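Long-range contacts in alpha-L-rhamnosidase (Aspergillus terreus, PDB 6GSZ), which probably hydrolyses terminal non-reducing alpha-L-rhamnose residues from alpha-L-rhamnosides and carries bound calcium ions: residues I258-Y269 / W389-G397; I420-R428 / L447-S456. All coordinates share one frame; numbering follows the deposited sequence.

In the fold
Followed from the N terminus, the chain first makes the hairpin of strands 258-262 and 266-270, then runs through 119 residues, rich in strand and without helix, before W389-G397 returns to it and closes contact 1. Strand 417-424 comes next, and after a short excursion through strand 430-434 helix 437-453 folds back on it to close contact 2. The two loops follow in series and neither encloses the other. Contact 1 stays within the beta part of the molecule; contact 2 ties that part to a helix of the six-hairpin glycosidase domain. They meet where the ring of Y395 stacks on that of F455.

Contact 1 of 2, residues I258-Y269 / W389-G397; sequences IISSEIYDGEEY and WEPSFTYHG. With CA (calcium ion), chain O; CA (calcium ion), chain B.
The carboxylate of E267 takes two of the four hydrogen bonds that join the hairpin I258-Y269 to W389-G397, and a third bond from S261 of its own hairpin. Its CG lies anti to the backbone N (chi1 175°) and the chain runs on extended, which carries the acid to the other backbone. There E267 OE1 takes the amide of S392 in an almost straight bond (S392 N to OE1 2.8 Å) on its syn side, while the hydroxyl of S261 donates to its anti lone pair (S261 OG to OE1 2.7 Å). E267 OE2 accepts the indole NE1 of W389 at 3.2 Å, well out of the carboxylate plane. Two oxygens thus suit glutamate to three donors. A water links OE2 to E390 O and to S392 OG, which also binds calcium at 2.4 Å together with E158.

At the turn, T394 OG1 donates to E262 O (2.7 Å), which also receives G266 N from the opposite face of its plane. The phi of G266, 110°, suits a residue without a side chain.

Among the apolar and aromatic contacts, the indole of W389 sets CD1 over the centre of the Y269 ring, the planes inclined by 54°. The methyl CD1 of I258 reaches F393 CE2 at 4.0 Å.

Beyond the hairpin, whose entry carries a classic beta bulge of I259 and S260 opposite E268, strand 266-270 pairs in parallel with strand 376-380. D377 of that strand bonds H396 NE2, and strand 339-344 packs against W389, P391 and Y395.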
loop_
_atom_site.group_PDB
_atom_site.type_symbol
_atom_site.label_atom_id
_atom_site.label_comp_id
_atom_site.label_asym_id
_atom_site.label_seq_id
_atom_site.Cartn_x
_atom_site.Cartn_y
_atom_site.Cartn_z
ATOM N N ILE A 258 -4.076 7.885 28.559
ATOM C CA ILE A 258 -4.741 6.879 27.729
ATOM C C ILE A 258 -5.120 5.703 28.626
ATOM O O ILE A 258 -4.243 5.016 29.147
ATOM C CB ILE A 258 -3.899 6.445 26.510
ATOM C CG1 ILE A 258 -3.350 7.614 25.686
ATOM C CG2 ILE A 258 -4.738 5.504 25.649
ATOM C CD1 ILE A 258 -2.252 7.228 24.722
ATOM N N ILE A 259 -6.438 5.440 28.708
ATOM C CA ILE A 259 -6.951 4.310 29.463
ATOM C C ILE A 259 -6.853 3.026 28.644
ATOM O O ILE A 259 -6.464 1.968 29.147
ATOM C CB ILE A 259 -8.404 4.569 29.913
ATOM C CG1 ILE A 259 -8.524 5.883 30.685
ATOM C CG2 ILE A 259 -8.927 3.402 30.723
ATOM C CD1 ILE A 259 -7.599 6.002 31.879
ATOM N N SER A 260 -7.255 3.128 27.361
ATOM C CA SER A 260 -7.151 2.016 26.438
ATOM C C SER A 260 -6.994 2.598 25.039
ATOM O O SER A 260 -7.508 3.666 24.769
ATOM C CB SER A 260 -8.328 1.071 26.514
ATOM O OG SER A 260 -9.513 1.755 26.212
ATOM N N SER A 261 -6.293 1.872 24.179
ATOM C CA SER A 261 -6.179 2.296 22.760
ATOM C C SER A 261 -5.942 1.065 21.896
ATOM O O SER A 261 -4.918 0.422 22.057
ATOM C CB SER A 261 -5.081 3.344 22.618
ATOM O OG SER A 261 -5.152 3.967 21.345
ATOM N N GLU A 262 -6.948 0.733 21.094
ATOM C CA GLU A 262 -7.048 -0.563 20.409
ATOM C C GLU A 262 -7.364 -0.282 18.944
ATOM O O GLU A 262 -8.167 0.573 18.651
ATOM C CB GLU A 262 -8.176 -1.409 21.002
ATOM C CG GLU A 262 -8.073 -1.607 22.488
ATOM C CD GLU A 262 -9.246 -2.407 22.976
ATOM O OE1 GLU A 262 -9.360 -3.606 22.584
ATOM O OE2 GLU A 262 -10.023 -1.837 23.819
ATOM N N ILE A 263 -6.714 -1.051 18.060
ATOM C CA ILE A 263 -6.896 -0.932 16.601
ATOM C C ILE A 263 -8.402 -0.954 16.297
ATOM O O ILE A 263 -8.951 -0.068 15.612
ATOM C CB ILE A 263 -6.139 -2.057 15.851
ATOM C CG1 ILE A 263 -4.616 -1.989 16.040
ATOM C CG2 ILE A 263 -6.504 -2.083 14.379
ATOM C CD1 ILE A 263 -3.951 -0.713 15.565
ATOM N N TYR A 264 -9.073 -2.030 16.761
ATOM C CA TYR A 264 -10.491 -2.225 16.394
ATOM C C TYR A 264 -11.449 -1.390 17.234
ATOM O O TYR A 264 -12.357 -0.695 16.725
ATOM C CB TYR A 264 -10.936 -3.683 16.467
ATOM C CG TYR A 264 -10.256 -4.637 15.510
ATOM C CD1 TYR A 264 -9.618 -4.233 14.331
ATOM C CD2 TYR A 264 -10.243 -5.982 15.817
ATOM C CE1 TYR A 264 -9.023 -5.176 13.502
ATOM C CE2 TYR A 264 -9.675 -6.923 14.993
ATOM C CZ TYR A 264 -9.053 -6.522 13.813
ATOM O OH TYR A 264 -8.455 -7.481 13.034
ATOM N N ASP A 265 -11.303 -1.457 18.563
ATOM C CA ASP A 265 -12.351 -0.872 19.390
ATOM C C ASP A 265 -12.235 0.640 19.602
ATOM O O ASP A 265 -13.249 1.282 19.840
ATOM C CB ASP A 265 -12.517 -1.614 20.710
ATOM C CG ASP A 265 -13.251 -2.949 20.591
ATOM O OD1 ASP A 265 -13.871 -3.220 19.513
ATOM O OD2 ASP A 265 -13.165 -3.754 21.573
ATOM N N GLY A 266 -11.039 1.213 19.488
ATOM C CA GLY A 266 -10.821 2.631 19.628
ATOM C C GLY A 266 -10.058 2.966 20.908
ATOM O O GLY A 266 -9.444 2.121 21.541
ATOM N N GLU A 267 -10.103 4.240 21.249
ATOM C CA GLU A 267 -9.291 4.808 22.331
ATOM C C GLU A 267 -10.194 5.502 23.363
ATOM O O GLU A 267 -11.065 6.313 22.987
ATOM C CB GLU A 267 -8.292 5.836 21.800
ATOM C CG GLU A 267 -7.519 6.518 22.911
ATOM C CD GLU A 267 -6.251 7.237 22.481
ATOM O OE1 GLU A 267 -5.470 6.616 21.687
ATOM O OE2 GLU A 267 -6.115 8.445 22.841
ATOM N N GLU A 268 -9.936 5.204 24.652
ATOM C CA GLU A 268 -10.509 5.918 25.813
ATOM C C GLU A 268 -9.363 6.742 26.422
ATOM O O GLU A 268 -8.336 6.177 26.820
ATOM C CB GLU A 268 -11.112 4.956 26.818
ATOM C CG GLU A 268 -11.601 5.667 28.060
ATOM C CD GLU A 268 -12.275 4.811 29.115
ATOM O OE1 GLU A 268 -12.587 3.642 28.875
ATOM O OE2 GLU A 268 -12.519 5.359 30.212
ATOM N N TYR A 269 -9.552 8.065 26.429
ATOM C CA TYR A 269 -8.554 9.010 26.921
ATOM C C TYR A 269 -9.194 9.834 28.034
ATOM O O TYR A 269 -10.208 10.484 27.794
ATOM C CB TYR A 269 -8.113 9.900 25.758
ATOM C CG TYR A 269 -6.981 10.839 26.046
ATOM C CD1 TYR A 269 -7.207 12.095 26.593
ATOM C CD2 TYR A 269 -5.674 10.499 25.752
ATOM C CE1 TYR A 269 -6.163 12.983 26.826
ATOM C CE2 TYR A 269 -4.627 11.372 25.977
ATOM C CZ TYR A 269 -4.860 12.625 26.525
ATOM O OH TYR A 269 -3.813 13.460 26.767
ATOM N N TRP A 389 -6.887 17.108 20.895
ATOM C CA TRP A 389 -6.677 15.661 21.012
ATOM C C TRP A 389 -6.817 15.007 19.651
ATOM O O TRP A 389 -7.698 15.337 18.860
ATOM C CB TRP A 389 -7.644 15.068 22.036
ATOM C CG TRP A 389 -7.681 13.569 22.123
ATOM C CD1 TRP A 389 -6.873 12.774 22.882
ATOM C CD2 TRP A 389 -8.558 12.681 21.418
ATOM N NE1 TRP A 389 -7.211 11.455 22.727
ATOM C CE2 TRP A 389 -8.229 11.369 21.814
ATOM C CE3 TRP A 389 -9.548 12.863 20.442
ATOM C CZ2 TRP A 389 -8.912 10.263 21.319
ATOM C CZ3 TRP A 389 -10.219 11.765 19.949
ATOM C CH2 TRP A 389 -9.899 10.484 20.386
ATOM N N GLU A 390 -5.980 13.981 19.500
ATOM C CA GLU A 390 -6.112 12.946 18.495
ATOM C C GLU A 390 -5.779 11.638 19.200
ATOM O O GLU A 390 -4.921 11.635 20.103
ATOM C CB GLU A 390 -5.127 13.093 17.322
ATOM C CG GLU A 390 -5.373 14.296 16.449
ATOM C CD GLU A 390 -4.352 14.531 15.334
ATOM O OE1 GLU A 390 -3.702 13.559 14.832
ATOM O OE2 GLU A 390 -4.239 15.704 14.950
ATOM N N PRO A 391 -6.399 10.509 18.810
ATOM C CA PRO A 391 -6.003 9.227 19.385
ATOM C C PRO A 391 -4.585 8.869 18.951
ATOM O O PRO A 391 -4.084 9.382 17.921
ATOM C CB PRO A 391 -7.043 8.239 18.865
ATOM C CG PRO A 391 -7.496 8.880 17.548
ATOM C CD PRO A 391 -7.422 10.384 17.757
ATOM N N SER A 392 -3.991 7.920 19.665
ATOM C CA SER A 392 -2.592 7.548 19.467
ATOM C C SER A 392 -2.393 6.182 18.831
ATOM O O SER A 392 -1.504 6.034 17.966
ATOM C CB SER A 392 -1.855 7.571 20.799
ATOM O OG SER A 392 -1.725 8.893 21.289
ATOM N N PHE A 393 -3.192 5.188 19.191
ATOM C CA PHE A 393 -2.880 3.796 18.774
ATOM C C PHE A 393 -4.098 3.077 18.194
ATOM O O PHE A 393 -4.196 1.824 18.262
ATOM C CB PHE A 393 -2.285 3.005 19.937
ATOM C CG PHE A 393 -1.101 3.692 20.576
ATOM C CD1 PHE A 393 0.056 3.944 19.854
ATOM C CD2 PHE A 393 -1.160 4.138 21.904
ATOM C CE1 PHE A 393 1.138 4.581 20.448
ATOM C CE2 PHE A 393 -0.082 4.798 22.483
ATOM C CZ PHE A 393 1.073 5.001 21.762
ATOM N N THR A 394 -4.994 3.845 17.577
ATOM C CA THR A 394 -6.144 3.259 16.894
ATOM C C THR A 394 -6.244 3.889 15.503
ATOM O O THR A 394 -5.636 4.909 15.230
ATOM C CB THR A 394 -7.442 3.469 17.697
ATOM O OG1 THR A 394 -8.513 2.723 17.120
ATOM C CG2 THR A 394 -7.865 4.916 17.725
ATOM N N TYR A 395 -7.131 3.329 14.667
ATOM C CA TYR A 395 -7.534 4.049 13.470
ATOM C C TYR A 395 -8.913 3.542 13.068
ATOM O O TYR A 395 -9.292 2.445 13.474
ATOM C CB TYR A 395 -6.504 3.925 12.326
ATOM C CG TYR A 395 -6.394 2.604 11.604
ATOM C CD1 TYR A 395 -5.661 1.511 12.035
ATOM C CD2 TYR A 395 -6.967 2.493 10.346
ATOM C CE1 TYR A 395 -5.464 0.394 11.237
ATOM C CE2 TYR A 395 -6.819 1.365 9.561
ATOM C CZ TYR A 395 -6.042 0.320 9.985
ATOM O OH TYR A 395 -5.805 -0.773 9.188
ATOM N N HIS A 396 -9.610 4.334 12.248
ATOM C CA HIS A 396 -10.967 3.997 11.846
ATOM C C HIS A 396 -11.145 4.254 10.345
ATOM O O HIS A 396 -10.486 5.112 9.789
ATOM C CB HIS A 396 -11.981 4.828 12.628
ATOM C CG HIS A 396 -11.688 5.032 14.072
ATOM N ND1 HIS A 396 -11.575 4.005 14.986
ATOM C CD2 HIS A 396 -11.445 6.181 14.715
ATOM C CE1 HIS A 396 -11.351 4.560 16.185
ATOM N NE2 HIS A 396 -11.282 5.887 16.053
ATOM N N GLY A 397 -12.124 3.565 9.781
ATOM C CA GLY A 397 -12.545 3.789 8.403
ATOM C C GLY A 397 -13.969 4.326 8.443
ATOM O O GLY A 397 -14.836 3.662 8.956
HETATM CA CA CA O . -14.073 3.700 30.743
HETATM CA CA CA B . -0.632 10.621 19.967
HETATM O O HOH W 1 -3.317 -0.250 19.809
HETATM O O HOH W 2 -11.303 1.280 15.130
HETATM O O HOH W 3 -4.036 10.005 22.233
HETATM O O HOH W 4 -2.120 12.212 19.480
HETATM O O HOH W 5 -15.896 3.143 32.209
HETATM O O HOH W 6 -12.453 3.065 32.247
HETATM O O HOH W 7 -0.366 11.602 21.701
#

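Contact 2 of 2, residues I420-R428 / L447-S456; sequences IVVHSDMER and LWSMRGNFFS. With ACT (acetate ion), chain C; EDO (1,2-ethanediol), chain D.
Strand 420-424 and helix 447-453 cross at 72° with their axes 7.3 Å apart, and just past the helix the chain reaches the strand end, where S424 N donates to F454 O (2.9 Å). The side chain of S424 returns a bond: OG, anti to the carbonyl carbon (chi1 -69°), accepts S456 N at 2.9 Å. Serine suits the place because its short side chain puts an acceptor beside the backbone, near the amide of S456. Beside it V422 presses CG1 on F455 CE2 (3.5 Å), and the edge of that ring also faces V422 O.

H423 tucks its ring beside R451, with CA of the arginine over one face. Its ND1 is tied to S424 O, which fixes the ring's rotation, and H423 NE2 points nearly straight at acetate O (2.8 Å). The acetate, probably from the crystallisation liquor, lies over one face of the R451 guanidinium, whose opposite face rests on L447 CD2; R451 NE also bonds Y485. The positive guanidinium probably favours an anion here.

This is a junction between a beta-sheet and a helix of the six-hairpin glycosidase domain: strand 417-424 pairs with strands 309-315 and 339-344, while helix 471-484 packs on L447, M450 and F454.

Where the chain leaves the strand, M426 makes a Met-aromatic contact with F454, SD lying 5.0 Å from the ring centroid. Its unbranched chain bends at chi3 (-64°), bringing the methyl CE to F454 CB and M450 CE. Further on, L447 CD1 sits over the centre of the R428 guanidinium at 3.7 Å from CZ. Arginine offers leucine a flat face while its N-H groups stay usable: NH1 bonds G430 O, and NH2 shares an in-plane water with R451 NH2.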
loop_
_atom_site.group_PDB
_atom_site.type_symbol
_atom_site.label_atom_id
_atom_site.label_comp_id
_atom_site.label_asym_id
_atom_site.label_seq_id
_atom_site.Cartn_x
_atom_site.Cartn_y
_atom_site.Cartn_z
ATOM N N ILE A 420 -8.390 13.472 10.069
ATOM C CA ILE A 420 -7.004 13.299 9.722
ATOM C C ILE A 420 -6.922 12.017 8.909
ATOM O O ILE A 420 -7.303 10.975 9.363
ATOM C CB ILE A 420 -6.126 13.210 10.975
ATOM C CG1 ILE A 420 -6.383 14.365 11.957
ATOM C CG2 ILE A 420 -4.649 13.085 10.610
ATOM C CD1 ILE A 420 -6.103 15.747 11.427
ATOM N N VAL A 421 -6.391 12.155 7.689
ATOM C CA VAL A 421 -6.215 11.078 6.726
ATOM C C VAL A 421 -4.835 10.458 6.951
ATOM O O VAL A 421 -3.852 11.181 6.895
ATOM C CB VAL A 421 -6.376 11.559 5.281
ATOM C CG1 VAL A 421 -6.201 10.364 4.326
ATOM C CG2 VAL A 421 -7.731 12.261 5.087
ATOM N N VAL A 422 -4.817 9.141 7.266
ATOM C CA VAL A 422 -3.607 8.464 7.722
ATOM C C VAL A 422 -3.382 7.249 6.809
ATOM O O VAL A 422 -4.278 6.447 6.637
ATOM C CB VAL A 422 -3.773 8.056 9.198
ATOM C CG1 VAL A 422 -2.565 7.271 9.697
ATOM C CG2 VAL A 422 -4.055 9.232 10.119
ATOM N N HIS A 423 -2.144 7.121 6.297
ATOM C CA HIS A 423 -1.762 5.949 5.524
ATOM C C HIS A 423 -0.252 5.959 5.295
ATOM O O HIS A 423 0.440 6.955 5.605
ATOM C CB HIS A 423 -2.502 5.826 4.171
ATOM C CG HIS A 423 -2.374 6.976 3.229
ATOM N ND1 HIS A 423 -1.271 7.125 2.397
ATOM C CD2 HIS A 423 -3.211 8.009 2.964
ATOM C CE1 HIS A 423 -1.452 8.228 1.637
ATOM N NE2 HIS A 423 -2.654 8.779 1.928
ATOM N N SER A 424 0.241 4.852 4.697
ATOM C CA SER A 424 1.642 4.799 4.298
ATOM C C SER A 424 1.929 5.897 3.271
ATOM O O SER A 424 1.237 5.989 2.246
ATOM C CB SER A 424 1.972 3.418 3.746
ATOM O OG SER A 424 1.927 2.452 4.792
ATOM N N ASP A 425 2.956 6.706 3.538
ATOM C CA ASP A 425 3.129 7.989 2.836
ATOM C C ASP A 425 3.988 7.822 1.572
ATOM O O ASP A 425 5.087 8.307 1.487
ATOM C CB ASP A 425 3.681 9.055 3.777
ATOM C CG ASP A 425 3.630 10.481 3.256
ATOM O OD1 ASP A 425 2.958 10.727 2.242
ATOM O OD2 ASP A 425 4.331 11.315 3.847
ATOM N N MET A 426 3.432 7.075 0.624
ATOM C CA MET A 426 4.077 6.799 -0.644
ATOM C C MET A 426 4.016 8.036 -1.544
ATOM O O MET A 426 3.118 8.840 -1.467
ATOM C CB MET A 426 3.352 5.626 -1.319
ATOM C CG MET A 426 3.460 4.298 -0.544
ATOM S SD MET A 426 2.368 3.045 -1.224
ATOM C CE MET A 426 0.772 3.781 -0.924
ATOM N N GLU A 427 4.960 8.104 -2.491
ATOM C CA GLU A 427 4.962 9.199 -3.463
ATOM C C GLU A 427 3.847 8.954 -4.491
ATOM O O GLU A 427 3.791 7.875 -5.090
ATOM C CB GLU A 427 6.310 9.273 -4.160
ATOM C CG GLU A 427 6.413 10.437 -5.110
ATOM C CD GLU A 427 7.791 10.624 -5.735
ATOM O OE1 GLU A 427 8.593 9.645 -5.779
ATOM O OE2 GLU A 427 8.072 11.773 -6.161
ATOM N N ARG A 428 2.959 9.923 -4.646
ATOM C CA ARG A 428 1.927 9.871 -5.664
ATOM C C ARG A 428 2.549 9.950 -7.067
ATOM O O ARG A 428 3.403 10.814 -7.332
ATOM C CB ARG A 428 0.943 11.030 -5.489
ATOM C CG ARG A 428 -0.245 11.012 -6.430
ATOM C CD ARG A 428 -1.237 9.898 -6.150
ATOM N NE ARG A 428 -2.262 9.887 -7.191
ATOM C CZ ARG A 428 -3.293 10.713 -7.271
ATOM N NH1 ARG A 428 -4.136 10.644 -8.312
ATOM N NH2 ARG A 428 -3.498 11.569 -6.263
ATOM N N LEU A 447 -8.661 5.683 -5.891
ATOM C CA LEU A 447 -7.557 6.371 -5.196
ATOM C C LEU A 447 -7.799 6.365 -3.670
ATOM O O LEU A 447 -6.862 6.049 -2.887
ATOM C CB LEU A 447 -7.478 7.800 -5.740
ATOM C CG LEU A 447 -6.581 8.789 -5.009
ATOM C CD1 LEU A 447 -5.128 8.407 -5.076
ATOM C CD2 LEU A 447 -6.821 10.204 -5.517
ATOM N N TRP A 448 -9.011 6.730 -3.262
ATOM C CA TRP A 448 -9.311 6.740 -1.851
ATOM C C TRP A 448 -9.325 5.332 -1.234
ATOM O O TRP A 448 -8.956 5.208 -0.037
ATOM C CB TRP A 448 -10.623 7.490 -1.581
ATOM C CG TRP A 448 -10.435 8.971 -1.568
ATOM C CD1 TRP A 448 -10.759 9.859 -2.555
ATOM C CD2 TRP A 448 -9.948 9.781 -0.473
ATOM N NE1 TRP A 448 -10.460 11.132 -2.171
ATOM C CE2 TRP A 448 -10.043 11.131 -0.868
ATOM C CE3 TRP A 448 -9.535 9.511 0.841
ATOM C CZ2 TRP A 448 -9.627 12.191 -0.061
ATOM C CZ3 TRP A 448 -9.172 10.552 1.661
ATOM C CH2 TRP A 448 -9.204 11.874 1.214
ATOM N N SER A 449 -9.787 4.305 -1.963
ATOM C CA SER A 449 -9.705 2.950 -1.448
ATOM C C SER A 449 -8.245 2.486 -1.298
ATOM O O SER A 449 -7.895 1.717 -0.371
ATOM C CB SER A 449 -10.553 1.968 -2.205
ATOM O OG SER A 449 -11.918 2.134 -1.885
ATOM N N MET A 450 -7.375 2.902 -2.221
ATOM C CA MET A 450 -5.975 2.605 -2.093
ATOM C C MET A 450 -5.397 3.292 -0.836
ATOM O O MET A 450 -4.659 2.648 -0.053
ATOM C CB MET A 450 -5.190 2.968 -3.362
ATOM C CG MET A 450 -3.671 2.769 -3.178
ATOM S SD MET A 450 -2.837 2.763 -4.710
ATOM C CE MET A 450 -1.213 2.329 -4.074
ATOM N N ARG A 451 -5.670 4.584 -0.711
ATOM C CA ARG A 451 -5.195 5.306 0.473
ATOM C C ARG A 451 -5.661 4.634 1.775
ATOM O O ARG A 451 -4.887 4.527 2.738
ATOM C CB ARG A 451 -5.705 6.744 0.450
ATOM C CG ARG A 451 -5.058 7.605 -0.613
ATOM C CD ARG A 451 -5.798 8.912 -0.788
ATOM N NE ARG A 451 -5.118 9.795 -1.702
ATOM C CZ ARG A 451 -5.619 10.957 -2.149
ATOM N NH1 ARG A 451 -6.897 11.271 -1.921
ATOM N NH2 ARG A 451 -4.840 11.758 -2.865
ATOM N N GLY A 452 -6.893 4.127 1.803
ATOM C CA GLY A 452 -7.389 3.604 3.019
ATOM C C GLY A 452 -6.738 2.281 3.431
ATOM O O GLY A 452 -6.733 1.916 4.620
ATOM N N ASN A 453 -6.248 1.542 2.436
ATOM C CA ASN A 453 -5.818 0.177 2.584
ATOM C C ASN A 453 -4.319 -0.046 2.321
ATOM O O ASN A 453 -3.863 -1.205 2.368
ATOM C CB ASN A 453 -6.652 -0.724 1.702
ATOM C CG ASN A 453 -8.061 -0.874 2.222
ATOM O OD1 ASN A 453 -8.254 -1.492 3.288
ATOM N ND2 ASN A 453 -9.048 -0.317 1.516
ATOM N N PHE A 454 -3.537 1.018 2.146
ATOM C CA PHE A 454 -2.074 0.910 2.155
ATOM C C PHE A 454 -1.623 1.523 3.477
ATOM O O PHE A 454 -1.297 2.690 3.555
ATOM C CB PHE A 454 -1.476 1.546 0.896
ATOM C CG PHE A 454 -1.405 0.614 -0.293
ATOM C CD1 PHE A 454 -2.549 0.068 -0.869
ATOM C CD2 PHE A 454 -0.169 0.183 -0.742
ATOM C CE1 PHE A 454 -2.449 -0.804 -1.953
ATOM C CE2 PHE A 454 -0.089 -0.700 -1.815
ATOM C CZ PHE A 454 -1.219 -1.224 -2.359
ATOM N N PHE A 455 -1.810 0.728 4.533
ATOM C CA PHE A 455 -1.646 1.215 5.929
ATOM C C PHE A 455 -0.674 0.266 6.621
ATOM O O PHE A 455 -1.148 -0.654 7.313
ATOM C CB PHE A 455 -3.001 1.220 6.631
ATOM C CG PHE A 455 -3.108 2.087 7.865
ATOM C CD1 PHE A 455 -2.563 1.683 9.090
ATOM C CD2 PHE A 455 -3.727 3.327 7.813
ATOM C CE1 PHE A 455 -2.660 2.481 10.207
ATOM C CE2 PHE A 455 -3.826 4.114 8.950
ATOM C CZ PHE A 455 -3.291 3.703 10.135
ATOM N N SER A 456 0.630 0.430 6.349
ATOM C CA SER A 456 1.789 -0.440 6.783
ATOM C C SER A 456 1.856 -1.704 5.890
ATOM O O SER A 456 2.919 -2.021 5.392
ATOM C CB SER A 456 1.816 -0.746 8.316
ATOM O OG SER A 456 3.003 -1.380 8.633
HETATM C C ACT C . -4.090 12.261 0.680
HETATM O O ACT C . -3.697 11.063 0.796
HETATM O OXT ACT C . -5.254 12.707 1.001
HETATM C CH3 ACT C . -3.106 13.251 0.088
HETATM C C1 EDO D . 6.276 -0.612 4.493
HETATM O O1 EDO D . 5.213 -0.588 5.514
HETATM C C2 EDO D . 6.904 0.757 4.209
HETATM O O2 EDO D . 6.261 1.494 3.086
HETATM O O HOH W 8 -6.004 6.773 4.340
HETATM O O HOH W 9 -2.041 12.252 -3.729
#